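Local coordinates for protein O-ureido-L-serine synthase (Streptomyces lavendulae, PDB 3X44) that joins hydroxyurea to O-acetyl-L-serine with pyridoxal 5'-phosphate as cofactor, giving O-ureido-L-serine for D-cycloserine biosynthesis, and also makes L-cysteine from sulfide, at residues 18-23 against 256-261; 43-48 against 150-155; 200-205 against 237-242. The protein carries 1 engineered substitution. One frame throughout, in Å; residues are numbered along the deposited sequence.

Overall arrangement
Contact 2 is fully buried, whereas contacts 1 and 3 are only partly so; their centres lie 23 to 26 Å apart and none touches another. Contacts 1 and 3 share the six-stranded mixed sheet: 18-23 leaves strand 16-18, outermost at one end within this chain, and 200-205 with 237-242 forms the parallel pair at the other, from which the chain runs on into helix 244-257 of contact 1. Contact 2 instead joins helices 43-56 and 147-164 beside the bound cofactor adduct. Chemistry follows place: a carboxylate gripping loop amides in contact 1, an arginine packed by its chain against Tyr151 and His152, its charge held by outside carboxylates, in contact 2, and a backbone ladder in contact 3.

Contact 1 of 3, residues 18-23 against 256-261; sequences RLQRMA and AEEGIF
Loop 18-23 passes the C-terminal end of helix 244-257 with CA atoms 6.6 Å apart at Leu19 and Glu258, Glu258 being the first residue to leave helical backbone angles. In this fold type II pyridoxal-phosphate enzyme the loop follows strand 16-18, outermost in the mixed sheet within this chain, and the Glu258 carboxylate takes three successive loop amides, those of Gln20, Arg21 and Met22. Bent at its second torsion (chi2 -87°), the Glu258 side chain turns its carboxylate into the curve of the loop. OE1 takes the amide of Gln20, Gln20 N to Glu258 OE1 being 2.7 Å, on the syn side and 22° out of the carboxylate plane. OE2 accepts twice: from Arg21 N at 2.7 Å, also syn, and from Met22 N at 2.8 Å, nearly in line with its own C-O bond. Three bonds therefore fix the rotation of this buried carboxylate, and the amides would probably stabilise its negative charge. Met22 slants across the aliphatic part of Glu258, its SD 3.7 Å from Glu258 CG, and with Leu19 it also packs on helix 264-278. Elsewhere in the contact, Leu19 CD2 meets Ile260 CD1 at 3.9 Å, the two side chains crossing almost perpendicularly. Glu257 sends its carboxylate to Arg253, but its carbonyl serves the loop. Arg21 bends at chi3 and brings its guanidinium edge-on to that carbonyl; its NH1, which also bonds Ala84 O of the second subunit, donates to Glu257 O at 2.7 Å, 10° out of the guanidinium plane.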
loop_
_atom_site.group_PDB
_atom_site.type_symbol
_atom_site.label_atom_id
_atom_site.label_comp_id
_atom_site.label_asym_id
_atom_site.label_seq_id
_atom_site.Cartn_x
_atom_site.Cartn_y
_atom_site.Cartn_z
ATOM N N ARG A 18 -2.916 11.139 12.937
ATOM C CA ARG A 18 -2.757 12.262 13.843
ATOM C C ARG A 18 -4.080 12.634 14.502
ATOM O O ARG A 18 -5.130 12.597 13.861
ATOM C CB ARG A 18 -2.219 13.463 13.058
ATOM C CG ARG A 18 -1.864 14.682 13.882
ATOM C CD ARG A 18 -1.186 15.719 13.001
ATOM N NE ARG A 18 -0.917 16.966 13.711
ATOM C CZ ARG A 18 -1.855 17.835 14.079
ATOM N NH1 ARG A 18 -3.131 17.597 13.805
ATOM N NH2 ARG A 18 -1.517 18.944 14.725
ATOM N N LEU A 19 -4.037 12.969 15.788
ATOM C CA LEU A 19 -5.248 13.408 16.470
ATOM C C LEU A 19 -5.411 14.865 16.017
ATOM O O LEU A 19 -4.446 15.635 16.002
ATOM C CB LEU A 19 -5.087 13.322 17.997
ATOM C CG LEU A 19 -4.983 11.904 18.581
ATOM C CD1 LEU A 19 -5.198 11.932 20.097
ATOM C CD2 LEU A 19 -6.018 11.000 17.922
ATOM N N GLN A 20 -6.630 15.232 15.642
ATOM C CA GLN A 20 -6.906 16.570 15.140
ATOM C C GLN A 20 -7.276 17.654 16.149
ATOM O O GLN A 20 -7.002 18.829 15.908
ATOM C CB GLN A 20 -7.993 16.482 14.071
ATOM C CG GLN A 20 -7.513 15.852 12.775
ATOM C CD GLN A 20 -6.707 16.821 11.932
ATOM O OE1 GLN A 20 -5.773 17.464 12.421
ATOM N NE2 GLN A 20 -7.061 16.933 10.659
ATOM N N ARG A 21 -7.896 17.288 17.266
ATOM C CA ARG A 21 -8.269 18.304 18.243
ATOM C C ARG A 21 -7.997 17.987 19.713
ATOM O O ARG A 21 -8.045 18.879 20.549
ATOM C CB ARG A 21 -9.747 18.675 18.074
ATOM C CG ARG A 21 -10.686 17.491 17.901
ATOM C CD ARG A 21 -12.115 17.949 17.613
ATOM N NE ARG A 21 -12.260 18.480 16.256
ATOM C CZ ARG A 21 -12.338 17.731 15.162
ATOM N NH1 ARG A 21 -12.285 16.408 15.255
ATOM N NH2 ARG A 21 -12.468 18.303 13.971
ATOM N N MET A 22 -7.693 16.736 20.034
ATOM C CA MET A 22 -7.457 16.365 21.423
ATOM C C MET A 22 -6.092 16.754 21.987
ATOM O O MET A 22 -5.941 16.925 23.200
ATOM C CB MET A 22 -7.668 14.861 21.599
ATOM C CG MET A 22 -9.118 14.465 21.761
ATOM S SD MET A 22 -9.303 12.682 21.851
ATOM C CE MET A 22 -8.682 12.349 23.494
ATOM N N ALA A 23 -5.103 16.899 21.120
ATOM C CA ALA A 23 -3.758 17.245 21.567
ATOM C C ALA A 23 -3.537 18.731 21.814
ATOM O O ALA A 23 -4.132 19.575 21.151
ATOM C CB ALA A 23 -2.740 16.749 20.553
ATOM N N ALA A 256 -15.768 10.402 20.248
ATOM C CA ALA A 256 -16.633 11.567 20.046
ATOM C C ALA A 256 -15.944 12.842 19.536
ATOM O O ALA A 256 -16.602 13.731 18.968
ATOM C CB ALA A 256 -17.388 11.868 21.343
ATOM N N GLU A 257 -14.629 12.935 19.723
ATOM C CA GLU A 257 -13.893 14.123 19.295
ATOM C C GLU A 257 -12.959 13.889 18.112
ATOM O O GLU A 257 -12.495 14.838 17.479
ATOM C CB GLU A 257 -13.098 14.687 20.474
ATOM C CG GLU A 257 -13.976 15.244 21.580
ATOM C CD GLU A 257 -13.189 15.626 22.817
ATOM O OE1 GLU A 257 -12.093 16.206 22.677
ATOM O OE2 GLU A 257 -13.672 15.350 23.933
ATOM N N GLU A 258 -12.692 12.629 17.800
ATOM C CA GLU A 258 -11.799 12.326 16.692
ATOM C C GLU A 258 -12.355 11.257 15.762
ATOM O O GLU A 258 -11.799 11.000 14.692
ATOM C CB GLU A 258 -10.434 11.888 17.235
ATOM C CG GLU A 258 -9.803 12.886 18.199
ATOM C CD GLU A 258 -8.984 13.945 17.484
ATOM O OE1 GLU A 258 -8.877 13.879 16.237
ATOM O OE2 GLU A 258 -8.449 14.843 18.166
ATOM N N GLY A 259 -13.456 10.635 16.153
ATOM C CA GLY A 259 -14.016 9.595 15.313
ATOM C C GLY A 259 -13.197 8.313 15.374
ATOM O O GLY A 259 -13.208 7.517 14.442
ATOM N N ILE A 260 -12.464 8.124 16.464
ATOM C CA ILE A 260 -11.664 6.910 16.633
ATOM C C ILE A 260 -12.209 6.157 17.846
ATOM O O ILE A 260 -12.108 6.622 18.982
ATOM C CB ILE A 260 -10.171 7.236 16.842
ATOM C CG1 ILE A 260 -9.638 7.999 15.627
ATOM C CG2 ILE A 260 -9.368 5.944 17.001
ATOM C CD1 ILE A 260 -8.288 8.644 15.847
ATOM N N PHE A 261 -12.806 4.997 17.577
ATOM C CA PHE A 261 -13.419 4.159 18.600
ATOM C C PHE A 261 -12.490 3.017 19.003
ATOM O O PHE A 261 -12.326 2.051 18.265
ATOM C CB PHE A 261 -14.738 3.598 18.061
ATOM C CG PHE A 261 -15.579 2.925 19.099
ATOM C CD1 PHE A 261 -15.769 3.513 20.348
ATOM C CD2 PHE A 261 -16.187 1.700 18.829
ATOM C CE1 PHE A 261 -16.548 2.893 21.311
ATOM C CE2 PHE A 261 -16.971 1.070 19.785
ATOM C CZ PHE A 261 -17.153 1.666 21.031
#

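Contact 2 of 3, residues 43-48 against 150-155. Engineered in segment 43-48: Ala43 (natural residue Lys).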
loop_
_atom_site.group_PDB
_atom_site.type_symbol
_atom_site.label_atom_id
_atom_site.label_comp_id
_atom_site.label_asym_id
_atom_site.label_seq_id
_atom_site.Cartn_x
_atom_site.Cartn_y
_atom_site.Cartn_z
ATOM N N ALA A 43 -3.525 -8.265 18.999
ATOM C CA ALA A 43 -3.322 -9.673 19.337
ATOM C C ALA A 43 -3.087 -10.543 18.108
ATOM O O ALA A 43 -2.493 -11.615 18.200
ATOM C CB ALA A 43 -4.527 -10.195 20.128
ATOM N N ASP A 44 -3.561 -10.078 16.959
ATOM C CA ASP A 44 -3.404 -10.815 15.712
ATOM C C ASP A 44 -1.931 -11.074 15.374
ATOM O O ASP A 44 -1.587 -12.112 14.800
ATOM C CB ASP A 44 -4.031 -10.033 14.561
ATOM C CG ASP A 44 -5.539 -10.177 14.492
ATOM O OD1 ASP A 44 -6.090 -9.850 13.425
ATOM O OD2 ASP A 44 -6.176 -10.601 15.477
ATOM N N ARG A 45 -1.068 -10.121 15.717
ATOM C CA ARG A 45 0.355 -10.250 15.424
ATOM C C ARG A 45 0.996 -11.395 16.202
ATOM O O ARG A 45 1.818 -12.139 15.671
ATOM C CB ARG A 45 1.082 -8.942 15.739
ATOM C CG ARG A 45 0.634 -7.753 14.893
ATOM C CD ARG A 45 1.162 -6.449 15.475
ATOM N NE ARG A 45 0.608 -5.270 14.815
ATOM C CZ ARG A 45 1.174 -4.658 13.777
ATOM N NH1 ARG A 45 2.315 -5.118 13.278
ATOM N NH2 ARG A 45 0.601 -3.582 13.242
ATOM N N LEU A 46 0.613 -11.525 17.464
ATOM C CA LEU A 46 1.139 -12.572 18.319
ATOM C C LEU A 46 0.589 -13.932 17.891
ATOM O O LEU A 46 1.339 -14.897 17.754
ATOM C CB LEU A 46 0.754 -12.281 19.771
ATOM C CG LEU A 46 1.111 -13.276 20.876
ATOM C CD1 LEU A 46 1.151 -12.537 22.205
ATOM C CD2 LEU A 46 0.082 -14.395 20.933
ATOM N N ALA A 47 -0.723 -13.998 17.673
ATOM C CA ALA A 47 -1.373 -15.242 17.284
ATOM C C ALA A 47 -0.755 -15.868 16.043
ATOM O O ALA A 47 -0.476 -17.064 16.021
ATOM C CB ALA A 47 -2.860 -15.006 17.068
ATOM N N LEU A 48 -0.555 -15.056 15.012
ATOM C CA LEU A 48 0.033 -15.529 13.765
ATOM C C LEU A 48 1.479 -15.962 13.991
ATOM O O LEU A 48 1.908 -17.023 13.531
ATOM C CB LEU A 48 -0.003 -14.414 12.714
ATOM C CG LEU A 48 0.644 -14.726 11.366
ATOM C CD1 LEU A 48 -0.171 -15.788 10.645
ATOM C CD2 LEU A 48 0.733 -13.459 10.537
ATOM N N SER A 150 9.211 -10.838 19.029
ATOM C CA SER A 150 9.908 -10.876 17.751
ATOM C C SER A 150 9.041 -10.396 16.593
ATOM O O SER A 150 9.525 -9.699 15.708
ATOM C CB SER A 150 10.431 -12.289 17.466
ATOM O OG SER A 150 9.450 -13.073 16.812
ATOM N N TYR A 151 7.762 -10.750 16.579
ATOM C CA TYR A 151 6.919 -10.284 15.482
ATOM C C TYR A 151 6.730 -8.778 15.596
ATOM O O TYR A 151 6.464 -8.111 14.608
ATOM C CB TYR A 151 5.559 -10.980 15.488
ATOM C CG TYR A 151 4.890 -10.999 14.124
ATOM C CD1 TYR A 151 5.265 -11.926 13.147
ATOM C CD2 TYR A 151 3.872 -10.094 13.820
ATOM C CE1 TYR A 151 4.624 -11.948 11.888
ATOM C CE2 TYR A 151 3.239 -10.111 12.581
ATOM C CZ TYR A 151 3.610 -11.034 11.623
ATOM O OH TYR A 151 2.948 -11.037 10.412
ATOM N N HIS A 152 6.875 -8.242 16.805
ATOM C CA HIS A 152 6.728 -6.800 17.008
ATOM C C HIS A 152 7.971 -6.057 16.550
ATOM O O HIS A 152 7.886 -4.922 16.080
ATOM C CB HIS A 152 6.450 -6.487 18.477
ATOM C CG HIS A 152 5.068 -6.863 18.907
ATOM N ND1 HIS A 152 3.944 -6.195 18.462
ATOM C CD2 HIS A 152 4.625 -7.855 19.712
ATOM C CE1 HIS A 152 2.869 -6.761 18.979
ATOM N NE2 HIS A 152 3.254 -7.770 19.740
ATOM N N ARG A 153 9.130 -6.695 16.690
ATOM C CA ARG A 153 10.370 -6.071 16.251
ATOM C C ARG A 153 10.347 -5.989 14.729
ATOM O O ARG A 153 10.792 -5.012 14.133
ATOM C CB ARG A 153 11.579 -6.919 16.650
ATOM C CG ARG A 153 11.911 -6.952 18.119
ATOM C CD ARG A 153 13.196 -7.752 18.326
ATOM N NE ARG A 153 13.352 -8.201 19.706
ATOM C CZ ARG A 153 13.062 -9.427 20.131
ATOM N NH1 ARG A 153 12.596 -10.333 19.280
ATOM N NH2 ARG A 153 13.239 -9.749 21.406
ATOM N N GLU A 154 9.818 -7.033 14.106
ATOM C CA GLU A 154 9.808 -7.116 12.653
ATOM C C GLU A 154 8.671 -6.427 11.915
ATOM O O GLU A 154 8.837 -6.053 10.754
ATOM C CB GLU A 154 9.889 -8.589 12.229
ATOM C CG GLU A 154 11.163 -9.277 12.700
ATOM C CD GLU A 154 11.023 -10.781 12.847
ATOM O OE1 GLU A 154 10.584 -11.439 11.884
ATOM O OE2 GLU A 154 11.365 -11.307 13.925
ATOM N N THR A 155 7.521 -6.264 12.561
ATOM C CA THR A 155 6.410 -5.608 11.891
ATOM C C THR A 155 5.998 -4.299 12.551
ATOM O O THR A 155 6.169 -3.233 11.969
ATOM C CB THR A 155 5.183 -6.544 11.791
ATOM O OG1 THR A 155 4.750 -6.924 13.102
ATOM C CG2 THR A 155 5.543 -7.796 11.004
HETATM O O HOH W 1 0.399 -9.274 19.175
#
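Arg45 lies across the ring of Tyr151 where helices 43-56 and 147-164 meet. With CG roughly opposite the backbone N (chi1 -156°), the Tyr151 ring lies against Arg45. There Arg45 O sits over one face, 3.4 Å from Tyr151 CD2, while Arg45 CB touches the same CD2 carbon at 3.6 Å. The far end of the ring reaches Leu48, whose CD2 lies 3.3 Å from Tyr151 OH. Thr155 adds a partner from Tyr151's own helix, its CG2 standing 3.6 Å above the ring plane and displaced toward the rim.

The Arg45 chain, extended from CG to NE, passes His152, with Arg45 CD 3.9 Å from His152 CE1, and places its guanidinium beside Thr155. The guanidinium and imidazole planes are 28° apart. The segment axes approach to 9.5 Å at 116°, a steeply crossed helix pair in the fold type II pyridoxal-phosphate core. Segment 43-48 includes the cofactor-attachment position, occupied here by the engineered Ala43 in place of lysine, and the His152 side chain lies about 4 Å from the bound adduct.

Arg45 NE and NH2 form salt bridges to Glu34 and Glu159, which anchor the charged end. NH1 adds a weak bond to Thr155 OG1. That hydroxyl donates in turn to Tyr151 O, which also receives Thr155 N from the opposite face of its carbonyl plane. His152 ND1 is engaged with Thr156 OG1; the other ring nitrogen, NE2, makes a weak bond to a water 3.3 Å away, which accepts another weak bond from Leu46 N.

Contact 3 of 3, residues 200-205 against 237-242; sequences ALEPSN and DDLVTM
Leu201 and Val240 sit side by side on one face of a parallel strand pair, Leu201 CB resting 3.6 Å from Val240 CG2, while Ala200, Leu239, Glu202 and Thr241 look out from the other. The pair belongs to a beta-alpha-beta unit, and its short axes diverge by 34°. Its register follows from the bonding: Glu202 N donates to Val240 O, and Glu202 O receives Met242 N at 2.9 Å, the usual parallel pattern in which one residue bonds to those before and after its partner. Ala200 does the same through Asp238 and Val240. At the end of the ladder Ser204 N reaches Met242 O at 2.8 Å from well above the carbonyl plane, 58° out of it.

On the Glu202 surface, the acid extends beyond CG and crosses Leu239 at a slant, its OE2 lying 3.7 Å from Leu239 CD1. A first torsion of -179° turns Leu239 CG away from its own amide nitrogen, and the branch that follows sets CD1 3.5 Å from Ala200 O as well. A water donates both to Glu202 OE2 and to Val240 O, at 2.8 Å from the latter, tying the carboxylate to the ladder. Leu201 CD1, on the other surface, makes a looser apolar contact with Met242 CB.

Strand 238-242 is the outer one of the sheet within this chain, and Leu201 continues the bonding inward to Thr174. Leu201 and Met242 pack on helix 264-278, whereas the Glu202 carboxylate accepts from the amides of Leu209 and Ala210 in helix 208-211, on which Leu239 also rests.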
loop_
_atom_site.group_PDB
_atom_site.type_symbol
_atom_site.label_atom_id
_atom_site.label_comp_id
_atom_site.label_asym_id
_atom_site.label_seq_id
_atom_site.Cartn_x
_atom_site.Cartn_y
_atom_site.Cartn_z
ATOM N N ALA A 200 6.113 3.441 29.365
ATOM C CA ALA A 200 5.263 2.282 29.653
ATOM C C ALA A 200 4.393 2.583 30.864
ATOM O O ALA A 200 4.898 2.903 31.938
ATOM C CB ALA A 200 6.119 1.037 29.920
ATOM N N LEU A 201 3.082 2.491 30.692
ATOM C CA LEU A 201 2.184 2.765 31.800
ATOM C C LEU A 201 1.569 1.492 32.358
ATOM O O LEU A 201 1.534 0.459 31.689
ATOM C CB LEU A 201 1.071 3.722 31.352
ATOM C CG LEU A 201 0.196 3.245 30.191
ATOM C CD1 LEU A 201 -1.045 2.554 30.733
ATOM C CD2 LEU A 201 -0.191 4.434 29.325
ATOM N N GLU A 202 1.106 1.576 33.600
ATOM C CA GLU A 202 0.447 0.468 34.266
ATOM C C GLU A 202 -0.814 1.069 34.880
ATOM O O GLU A 202 -0.890 2.283 35.081
ATOM C CB GLU A 202 1.319 -0.102 35.389
ATOM C CG GLU A 202 2.790 -0.227 35.074
ATOM C CD GLU A 202 3.541 -0.932 36.194
ATOM O OE1 GLU A 202 3.414 -2.171 36.301
ATOM O OE2 GLU A 202 4.248 -0.250 36.970
ATOM N N PRO A 203 -1.828 0.236 35.158
ATOM C CA PRO A 203 -3.046 0.792 35.758
ATOM C C PRO A 203 -2.710 1.268 37.168
ATOM O O PRO A 203 -1.888 0.653 37.853
ATOM C CB PRO A 203 -4.030 -0.384 35.764
ATOM C CG PRO A 203 -3.430 -1.416 34.823
ATOM C CD PRO A 203 -1.938 -1.214 34.919
ATOM N N SER A 204 -3.330 2.367 37.592
ATOM C CA SER A 204 -3.088 2.918 38.923
ATOM C C SER A 204 -3.233 1.842 39.992
ATOM O O SER A 204 -2.503 1.837 40.981
ATOM C CB SER A 204 -4.086 4.039 39.234
ATOM O OG SER A 204 -3.898 5.162 38.390
ATOM N N ASN A 205 -4.187 0.938 39.785
ATOM C CA ASN A 205 -4.455 -0.127 40.748
ATOM C C ASN A 205 -3.748 -1.456 40.470
ATOM O O ASN A 205 -4.034 -2.462 41.116
ATOM C CB ASN A 205 -5.970 -0.360 40.865
ATOM C CG ASN A 205 -6.686 -0.328 39.519
ATOM O OD1 ASN A 205 -6.124 0.081 38.504
ATOM N ND2 ASN A 205 -7.944 -0.761 39.513
ATOM N N ASP A 237 12.131 3.970 29.554
ATOM C CA ASP A 237 12.720 5.222 30.026
ATOM C C ASP A 237 11.784 5.835 31.057
ATOM O O ASP A 237 12.226 6.417 32.042
ATOM C CB ASP A 237 12.901 6.211 28.875
ATOM C CG ASP A 237 13.801 5.676 27.791
ATOM O OD1 ASP A 237 13.336 5.582 26.634
ATOM O OD2 ASP A 237 14.969 5.349 28.098
ATOM N N ASP A 238 10.482 5.695 30.824
ATOM C CA ASP A 238 9.484 6.232 31.736
ATOM C C ASP A 238 8.439 5.193 32.109
ATOM O O ASP A 238 7.695 4.712 31.250
ATOM C CB ASP A 238 8.778 7.438 31.108
ATOM C CG ASP A 238 9.719 8.587 30.844
ATOM O OD1 ASP A 238 10.389 9.027 31.796
ATOM O OD2 ASP A 238 9.790 9.051 29.687
ATOM N N LEU A 239 8.386 4.854 33.395
ATOM C CA LEU A 239 7.414 3.898 33.921
ATOM C C LEU A 239 6.398 4.717 34.732
ATOM O O LEU A 239 6.710 5.216 35.815
ATOM C CB LEU A 239 8.117 2.870 34.822
ATOM C CG LEU A 239 7.250 1.770 35.447
ATOM C CD1 LEU A 239 6.486 1.027 34.361
ATOM C CD2 LEU A 239 8.135 0.803 36.239
ATOM N N VAL A 240 5.190 4.857 34.191
ATOM C CA VAL A 240 4.134 5.648 34.822
ATOM C C VAL A 240 2.856 4.859 35.086
ATOM O O VAL A 240 2.763 3.672 34.760
ATOM C CB VAL A 240 3.764 6.846 33.928
ATOM C CG1 VAL A 240 4.981 7.728 33.706
ATOM C CG2 VAL A 240 3.235 6.338 32.585
ATOM N N THR A 241 1.874 5.532 35.686
ATOM C CA THR A 241 0.583 4.922 35.971
ATOM C C THR A 241 -0.528 5.729 35.316
ATOM O O THR A 241 -0.333 6.883 34.932
ATOM C CB THR A 241 0.278 4.873 37.481
ATOM O OG1 THR A 241 0.420 6.184 38.040
ATOM C CG2 THR A 241 1.202 3.897 38.185
ATOM N N MET A 242 -1.688 5.103 35.191
ATOM C CA MET A 242 -2.869 5.730 34.612
ATOM C C MET A 242 -4.072 5.035 35.245
ATOM O O MET A 242 -4.133 3.803 35.291
ATOM C CB MET A 242 -2.892 5.546 33.091
ATOM C CG MET A 242 -4.187 6.014 32.422
ATOM S SD MET A 242 -4.635 7.730 32.831
ATOM C CE MET A 242 -3.227 8.622 32.149
HETATM O O HOH W 2 3.872 2.213 36.903
#